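Local coordinates for NRPS (Penicillium fellutanum, PDB 6NKI), which forms part of a nonribosomal peptide synthetase and has a Rossmann-type dinucleotide-binding fold that carries bound NADPH, at residues Pro94-Ala99 against Val144-Asp149; Asp268-Val273 against Gly316-Asp321; Lys324-Gly329 against Gln397-Asn402. One frame throughout, in Å; residues are numbered along the deposited sequence.

Contact 1 (Pro94-Ala99 against Val144-Asp149); sequences PHLGLA and VRSTFD
D149 holds CG beside its own backbone N (chi1 -67°), which carries the carboxylate off the helix toward the backbone amide of H95. R145, one turn earlier on the same helix, reaches the same loop at P94, with CG anti to the backbone N (chi1 178°). The one polar link across the contact is a weak hydrogen bond: D149 OD2 lies 3.2 Å from H95 N, and the N-H...O angle is a bent 140°. L96 N is further off, 3.8 Å from D149 OD2. The second oxygen, OD1, lies at the edge of the H95 imidazole near its plane, 4.5 Å from CD2 of H95. R145 brings the edge of its guanidinium to P94, NH2 being 4.5 Å from CB of P94. H95, L96 and G97 all have positive phi angles, and G97 N to P94 O (3.2 Å) and L98 N to H95 O (3.1 Å) close two overlapping turns of left-handed backbone. L96 turns its CD2 branch toward S146, though their modelled spacing is doubtful; its side chain is about 8 Å from the bound NADPH. S146 OG bonds back to A142 O. The contact joins the loop after strand 84-88 to helix 136-156 of the Rossmann-type part. Behind it, S146 and T147 pack on H125 of strand 122-125 and V144 on helix 202-220, while W103 of helix 100-103 meets the H95 ring and touches D149.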
loop_
_atom_site.group_PDB
_atom_site.type_symbol
_atom_site.label_atom_id
_atom_site.label_comp_id
_atom_site.label_asym_id
_atom_site.label_seq_id
_atom_site.Cartn_x
_atom_site.Cartn_y
_atom_site.Cartn_z
ATOM N N PRO A 94 28.367 2.974 -26.800
ATOM C CA PRO A 94 29.041 3.898 -25.890
ATOM C C PRO A 94 28.239 5.174 -25.735
ATOM O O PRO A 94 27.599 5.650 -26.676
ATOM C CB PRO A 94 30.384 4.172 -26.582
ATOM C CG PRO A 94 30.584 3.017 -27.494
ATOM C CD PRO A 94 29.209 2.646 -27.965
ATOM N N HIS A 95 28.248 5.685 -24.504
ATOM C CA HIS A 95 27.556 6.961 -24.211
ATOM C C HIS A 95 26.043 6.744 -24.248
ATOM O O HIS A 95 25.334 7.729 -24.489
ATOM C CB HIS A 95 28.028 7.989 -25.241
ATOM C CG HIS A 95 29.269 8.699 -24.822
ATOM N ND1 HIS A 95 29.554 9.983 -25.225
ATOM C CD2 HIS A 95 30.256 8.339 -23.976
ATOM C CE1 HIS A 95 30.685 10.370 -24.679
ATOM N NE2 HIS A 95 31.134 9.381 -23.908
ATOM N N LEU A 96 25.620 5.473 -24.172
ATOM C CA LEU A 96 24.215 4.962 -24.180
ATOM C C LEU A 96 23.572 5.112 -25.564
ATOM O O LEU A 96 22.348 4.925 -25.656
ATOM C CB LEU A 96 23.365 5.636 -23.096
ATOM C CG LEU A 96 23.974 5.672 -21.697
ATOM C CD1 LEU A 96 23.310 6.741 -20.854
ATOM C CD2 LEU A 96 23.859 4.322 -21.015
ATOM N N GLY A 97 24.374 5.338 -26.608
ATOM C CA GLY A 97 23.858 5.573 -27.966
ATOM C C GLY A 97 23.486 7.030 -28.157
ATOM O O GLY A 97 22.876 7.347 -29.180
ATOM N N LEU A 98 23.844 7.885 -27.200
ATOM C CA LEU A 98 23.485 9.324 -27.262
ATOM C C LEU A 98 24.462 10.139 -28.106
ATOM O O LEU A 98 25.592 9.691 -28.336
ATOM C CB LEU A 98 23.401 9.901 -25.847
ATOM C CG LEU A 98 22.141 9.539 -25.067
ATOM C CD1 LEU A 98 22.299 9.905 -23.603
ATOM C CD2 LEU A 98 20.930 10.232 -25.661
ATOM N N ALA A 99 23.989 11.300 -28.554
ATOM C CA ALA A 99 24.795 12.279 -29.309
ATOM C C ALA A 99 25.649 13.069 -28.313
ATOM O O ALA A 99 25.320 13.068 -27.114
ATOM C CB ALA A 99 23.885 13.189 -30.089
ATOM N N VAL A 144 25.802 -2.820 -17.986
ATOM C CA VAL A 144 26.855 -2.364 -17.082
ATOM C C VAL A 144 27.698 -1.213 -17.645
ATOM O O VAL A 144 28.172 -0.370 -16.876
ATOM C CB VAL A 144 27.750 -3.550 -16.692
ATOM C CG1 VAL A 144 28.777 -3.137 -15.620
ATOM C CG2 VAL A 144 26.915 -4.736 -16.247
ATOM N N ARG A 145 27.917 -1.166 -18.958
ATOM C CA ARG A 145 28.651 -0.051 -19.557
ATOM C C ARG A 145 27.871 1.244 -19.409
ATOM O O ARG A 145 28.435 2.292 -19.069
ATOM C CB ARG A 145 28.910 -0.346 -21.035
ATOM C CG ARG A 145 29.630 0.719 -21.862
ATOM C CD ARG A 145 31.131 0.677 -21.713
ATOM N NE ARG A 145 31.744 1.585 -22.687
ATOM C CZ ARG A 145 33.051 1.803 -22.820
ATOM N NH1 ARG A 145 33.924 1.158 -22.056
ATOM N NH2 ARG A 145 33.486 2.654 -23.741
ATOM N N SER A 146 26.573 1.176 -19.687
ATOM C CA SER A 146 25.617 2.233 -19.410
ATOM C C SER A 146 25.818 2.763 -17.992
ATOM O O SER A 146 25.868 3.983 -17.783
ATOM C CB SER A 146 24.199 1.693 -19.651
ATOM O OG SER A 146 23.913 0.558 -18.851
ATOM N N THR A 147 25.984 1.858 -17.019
ATOM C CA THR A 147 26.205 2.286 -15.641
ATOM C C THR A 147 27.554 2.982 -15.509
ATOM O O THR A 147 27.669 4.029 -14.859
ATOM C CB THR A 147 26.099 1.082 -14.684
ATOM O OG1 THR A 147 24.827 0.420 -14.841
ATOM C CG2 THR A 147 26.242 1.519 -13.218
ATOM N N PHE A 148 28.585 2.413 -16.142
ATOM C CA PHE A 148 29.909 3.026 -16.160
ATOM C C PHE A 148 29.864 4.400 -16.811
ATOM O O PHE A 148 30.416 5.373 -16.283
ATOM C CB PHE A 148 30.880 2.105 -16.901
ATOM C CG PHE A 148 32.305 2.611 -16.946
ATOM C CD1 PHE A 148 33.143 2.476 -15.845
ATOM C CD2 PHE A 148 32.803 3.214 -18.094
ATOM C CE1 PHE A 148 34.436 2.936 -15.886
ATOM C CE2 PHE A 148 34.099 3.673 -18.139
ATOM C CZ PHE A 148 34.916 3.537 -17.035
ATOM N N ASP A 149 29.214 4.495 -17.972
ATOM C CA ASP A 149 29.051 5.790 -18.621
ATOM C C ASP A 149 28.394 6.796 -17.677
ATOM O O ASP A 149 28.756 7.980 -17.674
ATOM C CB ASP A 149 28.224 5.625 -19.902
ATOM C CG ASP A 149 28.950 4.827 -20.983
ATOM O OD1 ASP A 149 30.195 4.917 -21.065
ATOM O OD2 ASP A 149 28.265 4.098 -21.741
#

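Contact 2 (Asp268-Val273 against Gly316-Asp321); sequences DNWLFV and GLNMSD
L271 and L317 exchange two backbone hydrogen bonds, L271 N to L317 O at 2.8 Å and L317 N to L271 O at 3.1 Å, making them the hydrogen-bonded pair of an antiparallel ladder. It joins strand 270-275 to strand 316-318, the edge strand of a three-stranded mixed sheet, and the short segments run at 158° to each other. W270 with N318 and F272 with G316 are the flanking non-hydrogen-bonded pairs. The ladder then runs into a helix: M319, its first residue, gives its N-H to N269 O at 3.0 Å, so one carbonyl of the loop before the strand grips the helix start.

Outside the backbone, L271 and M319 cross at about a right angle. The methionine chain, bent at chi2 and chi3 (-54° and -62°), lays SD against the L271 side chain, 3.7 Å from CD1 and touching CB as well. L317 also packs on T392 and I395 of helix 389-410, and L271 on F233 of the third strand. Further along strand 270-275, the side chain of V273 comes within about 6 Å of the bound NADPH. On the face that W270 shares with N318, the indole lies against the edge strand's backbone, with L317 N 3.5 Å above the ring plane, offset toward the rim.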
loop_
_atom_site.group_PDB
_atom_site.type_symbol
_atom_site.label_atom_id
_atom_site.label_comp_id
_atom_site.label_asym_id
_atom_site.label_seq_id
_atom_site.Cartn_x
_atom_site.Cartn_y
_atom_site.Cartn_z
ATOM N N ASP A 268 4.240 -23.281 0.964
ATOM C CA ASP A 268 4.876 -22.550 2.046
ATOM C C ASP A 268 6.054 -21.703 1.569
ATOM O O ASP A 268 6.648 -20.985 2.378
ATOM C CB ASP A 268 5.314 -23.534 3.141
ATOM C CG ASP A 268 5.426 -22.885 4.517
ATOM O OD1 ASP A 268 5.247 -21.651 4.626
ATOM O OD2 ASP A 268 5.651 -23.631 5.499
ATOM N N ASN A 269 6.400 -21.749 0.282
ATOM C CA ASN A 269 7.449 -20.877 -0.220
ATOM C C ASN A 269 6.957 -19.444 -0.344
ATOM O O ASN A 269 5.756 -19.156 -0.367
ATOM C CB ASN A 269 7.972 -21.298 -1.602
ATOM C CG ASN A 269 8.891 -22.495 -1.557
ATOM O OD1 ASN A 269 9.482 -22.820 -0.525
ATOM N ND2 ASN A 269 9.110 -23.089 -2.716
ATOM N N TRP A 270 7.920 -18.540 -0.485
ATOM C CA TRP A 270 7.671 -17.109 -0.554
ATOM C C TRP A 270 7.884 -16.590 -1.975
ATOM O O TRP A 270 8.863 -16.952 -2.638
ATOM C CB TRP A 270 8.586 -16.350 0.412
ATOM C CG TRP A 270 8.260 -14.930 0.387
ATOM C CD1 TRP A 270 8.813 -13.978 -0.412
ATOM C CD2 TRP A 270 7.293 -14.272 1.185
ATOM N NE1 TRP A 270 8.237 -12.764 -0.174
ATOM C CE2 TRP A 270 7.304 -12.914 0.814
ATOM C CE3 TRP A 270 6.410 -14.694 2.185
ATOM C CZ2 TRP A 270 6.474 -11.976 1.410
ATOM C CZ3 TRP A 270 5.583 -13.757 2.775
ATOM C CH2 TRP A 270 5.619 -12.419 2.380
ATOM N N LEU A 271 6.975 -15.721 -2.414
ATOM C CA LEU A 271 6.971 -15.121 -3.746
ATOM C C LEU A 271 7.150 -13.604 -3.620
ATOM O O LEU A 271 6.325 -12.927 -2.991
ATOM C CB LEU A 271 5.654 -15.426 -4.467
ATOM C CG LEU A 271 5.464 -14.971 -5.918
ATOM C CD1 LEU A 271 6.297 -15.859 -6.842
ATOM C CD2 LEU A 271 3.995 -14.924 -6.360
ATOM N N PHE A 272 8.196 -13.065 -4.252
ATOM C CA PHE A 272 8.468 -11.626 -4.192
ATOM C C PHE A 272 7.684 -10.908 -5.282
ATOM O O PHE A 272 8.105 -10.872 -6.440
ATOM C CB PHE A 272 9.960 -11.336 -4.325
ATOM C CG PHE A 272 10.786 -11.796 -3.148
ATOM C CD1 PHE A 272 10.778 -11.074 -1.950
ATOM C CD2 PHE A 272 11.608 -12.919 -3.252
ATOM C CE1 PHE A 272 11.533 -11.483 -0.876
ATOM C CE2 PHE A 272 12.375 -13.326 -2.173
ATOM C CZ PHE A 272 12.325 -12.603 -0.979
ATOM N N VAL A 273 6.579 -10.279 -4.905
ATOM C CA VAL A 273 5.773 -9.507 -5.842
ATOM C C VAL A 273 5.208 -8.259 -5.138
ATOM O O VAL A 273 4.907 -8.275 -3.935
ATOM C CB VAL A 273 4.678 -10.419 -6.462
ATOM C CG1 VAL A 273 3.775 -10.957 -5.387
ATOM C CG2 VAL A 273 3.841 -9.691 -7.472
ATOM N N GLY A 316 5.472 -9.451 -0.704
ATOM C CA GLY A 316 4.977 -10.610 -1.441
ATOM C C GLY A 316 4.059 -11.494 -0.606
ATOM O O GLY A 316 3.450 -11.045 0.364
ATOM N N LEU A 317 4.000 -12.766 -1.005
ATOM C CA LEU A 317 2.950 -13.684 -0.590
ATOM C C LEU A 317 3.506 -15.088 -0.399
ATOM O O LEU A 317 4.513 -15.465 -1.005
ATOM C CB LEU A 317 1.844 -13.746 -1.643
ATOM C CG LEU A 317 1.004 -12.506 -1.913
ATOM C CD1 LEU A 317 0.177 -12.675 -3.187
ATOM C CD2 LEU A 317 0.090 -12.202 -0.717
ATOM N N ASN A 318 2.830 -15.868 0.443
ATOM C CA ASN A 318 2.980 -17.313 0.366
ATOM C C ASN A 318 2.432 -17.787 -0.972
ATOM O O ASN A 318 1.470 -17.229 -1.505
ATOM C CB ASN A 318 2.230 -18.004 1.507
ATOM C CG ASN A 318 2.863 -17.747 2.859
ATOM O OD1 ASN A 318 4.087 -17.818 3.009
ATOM N ND2 ASN A 318 2.036 -17.420 3.849
ATOM N N MET A 319 3.051 -18.828 -1.527
ATOM C CA MET A 319 2.533 -19.358 -2.782
ATOM C C MET A 319 1.105 -19.907 -2.645
ATOM O O MET A 319 0.295 -19.763 -3.572
ATOM C CB MET A 319 3.485 -20.416 -3.326
ATOM C CG MET A 319 4.788 -19.806 -3.826
ATOM S SD MET A 319 4.412 -18.517 -5.013
ATOM C CE MET A 319 3.595 -19.438 -6.301
ATOM N N SER A 320 0.765 -20.525 -1.505
ATOM C CA SER A 320 -0.624 -20.922 -1.289
ATOM C C SER A 320 -1.550 -19.711 -1.286
ATOM O O SER A 320 -2.641 -19.748 -1.871
ATOM C CB SER A 320 -0.771 -21.696 0.017
ATOM O OG SER A 320 -0.591 -20.859 1.139
ATOM N N ASP A 321 -1.128 -18.620 -0.646
ATOM C CA ASP A 321 -1.949 -17.418 -0.629
ATOM C C ASP A 321 -2.071 -16.830 -2.030
ATOM O O ASP A 321 -3.142 -16.348 -2.428
ATOM C CB ASP A 321 -1.329 -16.417 0.351
ATOM C CG ASP A 321 -2.294 -15.321 0.782
ATOM O OD1 ASP A 321 -3.465 -15.297 0.329
ATOM O OD2 ASP A 321 -1.868 -14.482 1.600
#

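Contact 3 (Lys324-Gly329 against Gln397-Asn402)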
loop_
_atom_site.group_PDB
_atom_site.type_symbol
_atom_site.label_atom_id
_atom_site.label_comp_id
_atom_site.label_asym_id
_atom_site.label_seq_id
_atom_site.Cartn_x
_atom_site.Cartn_y
_atom_site.Cartn_z
ATOM N N LYS A 324 -4.572 -19.100 -4.221
ATOM C CA LYS A 324 -5.986 -19.002 -3.892
ATOM C C LYS A 324 -6.551 -17.670 -4.326
ATOM O O LYS A 324 -7.768 -17.559 -4.506
ATOM C CB LYS A 324 -6.270 -19.274 -2.406
ATOM C CG LYS A 324 -5.606 -18.413 -1.370
ATOM C CD LYS A 324 -6.202 -18.704 0.032
ATOM C CE LYS A 324 -5.804 -20.061 0.654
ATOM N NZ LYS A 324 -4.386 -20.161 1.121
ATOM N N ALA A 325 -5.682 -16.678 -4.557
ATOM C CA ALA A 325 -6.108 -15.384 -5.065
ATOM C C ALA A 325 -6.315 -15.427 -6.571
ATOM O O ALA A 325 -7.289 -14.862 -7.081
ATOM C CB ALA A 325 -5.084 -14.322 -4.676
ATOM N N ILE A 326 -5.390 -16.075 -7.293
ATOM C CA ILE A 326 -5.608 -16.405 -8.705
ATOM C C ILE A 326 -6.987 -17.048 -8.891
ATOM O O ILE A 326 -7.835 -16.557 -9.649
ATOM C CB ILE A 326 -4.481 -17.332 -9.217
ATOM C CG1 ILE A 326 -3.085 -16.639 -9.249
ATOM C CG2 ILE A 326 -4.881 -18.004 -10.538
ATOM C CD1 ILE A 326 -2.926 -15.463 -10.270
ATOM N N MET A 327 -7.237 -18.146 -8.178
ATOM C CA MET A 327 -8.495 -18.860 -8.392
ATOM C C MET A 327 -9.697 -18.014 -7.993
ATOM O O MET A 327 -10.750 -18.097 -8.637
ATOM C CB MET A 327 -8.505 -20.179 -7.617
ATOM C CG MET A 327 -7.494 -21.244 -8.073
ATOM S SD MET A 327 -7.634 -22.711 -7.052
ATOM C CE MET A 327 -6.906 -22.171 -5.521
ATOM N N LEU A 328 -9.554 -17.189 -6.953
ATOM C CA LEU A 328 -10.629 -16.284 -6.569
ATOM C C LEU A 328 -10.963 -15.300 -7.684
ATOM O O LEU A 328 -12.136 -14.985 -7.915
ATOM C CB LEU A 328 -10.241 -15.536 -5.296
ATOM C CG LEU A 328 -11.331 -14.783 -4.517
ATOM C CD1 LEU A 328 -10.959 -14.783 -3.047
ATOM C CD2 LEU A 328 -11.566 -13.349 -5.014
ATOM N N GLY A 329 -9.937 -14.801 -8.383
ATOM C CA GLY A 329 -10.167 -13.874 -9.479
ATOM C C GLY A 329 -10.602 -14.569 -10.754
ATOM O O GLY A 329 -11.483 -14.077 -11.471
ATOM N N GLN A 397 -5.068 -8.406 -3.263
ATOM C CA GLN A 397 -6.075 -7.872 -4.158
ATOM C C GLN A 397 -5.466 -7.499 -5.501
ATOM O O GLN A 397 -6.156 -7.508 -6.523
ATOM C CB GLN A 397 -6.776 -6.645 -3.532
ATOM C CG GLN A 397 -7.457 -6.916 -2.251
ATOM C CD GLN A 397 -8.546 -7.963 -2.375
ATOM O OE1 GLN A 397 -8.391 -9.068 -1.867
ATOM N NE2 GLN A 397 -9.661 -7.608 -3.030
ATOM N N ALA A 398 -4.184 -7.163 -5.536
ATOM C CA ALA A 398 -3.598 -6.842 -6.833
ATOM C C ALA A 398 -3.569 -8.076 -7.736
ATOM O O ALA A 398 -3.924 -7.991 -8.921
ATOM C CB ALA A 398 -2.205 -6.228 -6.648
ATOM N N VAL A 399 -3.216 -9.242 -7.183
ATOM C CA VAL A 399 -3.283 -10.469 -7.976
ATOM C C VAL A 399 -4.719 -10.846 -8.288
ATOM O O VAL A 399 -5.036 -11.171 -9.440
ATOM C CB VAL A 399 -2.503 -11.627 -7.331
ATOM C CG1 VAL A 399 -3.059 -12.006 -6.034
ATOM C CG2 VAL A 399 -2.620 -12.846 -8.229
ATOM N N VAL A 400 -5.625 -10.750 -7.299
ATOM C CA VAL A 400 -7.020 -11.070 -7.578
ATOM C C VAL A 400 -7.531 -10.226 -8.731
ATOM O O VAL A 400 -8.216 -10.720 -9.629
ATOM C CB VAL A 400 -7.910 -10.901 -6.326
ATOM C CG1 VAL A 400 -9.398 -11.010 -6.706
ATOM C CG2 VAL A 400 -7.620 -11.968 -5.278
ATOM N N ARG A 401 -7.232 -8.935 -8.716
ATOM C CA ARG A 401 -7.788 -8.085 -9.763
ATOM C C ARG A 401 -7.153 -8.404 -11.117
ATOM O O ARG A 401 -7.778 -8.196 -12.165
ATOM C CB ARG A 401 -7.599 -6.600 -9.432
ATOM C CG ARG A 401 -8.151 -6.085 -8.111
ATOM C CD ARG A 401 -9.650 -6.277 -7.984
ATOM N NE ARG A 401 -10.408 -5.672 -9.079
ATOM C CZ ARG A 401 -10.764 -4.392 -9.136
ATOM N NH1 ARG A 401 -10.419 -3.558 -8.161
ATOM N NH2 ARG A 401 -11.460 -3.949 -10.177
ATOM N N ASN A 402 -5.922 -8.914 -11.117
ATOM C CA ASN A 402 -5.268 -9.243 -12.376
ATOM C C ASN A 402 -5.771 -10.582 -12.922
ATOM O O ASN A 402 -6.069 -10.705 -14.118
ATOM C CB ASN A 402 -3.741 -9.254 -12.189
ATOM C CG ASN A 402 -3.141 -7.839 -11.980
ATOM O OD1 ASN A 402 -3.501 -6.890 -12.670
ATOM N ND2 ASN A 402 -2.223 -7.716 -11.026
#
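This is a hydrophobic helix-helix contact, in which helix 319-330 packs against the last modelled helix, 389-410, away from the parallel central sheet. The two short segments run in broadly the same direction, at 39°, and their axes come within 7.5 Å. The layer of side chains between them is apolar, with no hydrogen bond across. V399 and V400 form the 397-402 side of it. A325, whose side chain is a single methyl, has CB facing both valines, 3.4 Å from V399 CG1 and 3.5 Å from V400 CG2. The other branch of each valine takes a different neighbour. V400 CG1, anti to its own backbone N (chi1 170°), meets L328 CD2 at 3.6 Å, while V399 CG2 meets CD1 of I326. The isoleucine starts out away from the valines, but its bent chain (chi2 -66°) swings CD1 back, and the two side chains cross at about a right angle. One turn on from A325, G329 has no side chain, and the backbones approach most closely there: its CA lies 4.6 Å from the CA of V400 and 3.7 Å from V400 O. W250 of helix 248-259 covers the I326 and V399 end of the contact, with V253 also against I326. A398 and N402 rest on I235 of strand 233-235, and L328, on the exposed side, packs on H289 of the second subunit.

How the contacts relate
From the N terminus, contact 1 comes first: it closes a loop of 44 residues that includes strand 122-125, tying the segment after strand 84-88 to helix 136-156 in the Rossmann part. Contact 2 then brackets 42 residues, among them helix 276-288 and strand 310-312, which is an edge strand of the large parallel sheet, before the chain returns to the small mixed sheet. Contact 3 closes over 67 residues, tying helix 319-330 to the last modelled helix, 389-410. The three follow in series, none nested or crossed. Contacts 2 and 3 share helix 319-330, with centres about 13 Å apart; contact 1 lies on the opposite side of the chain's centre, about 37 Å from contact 2 between centres.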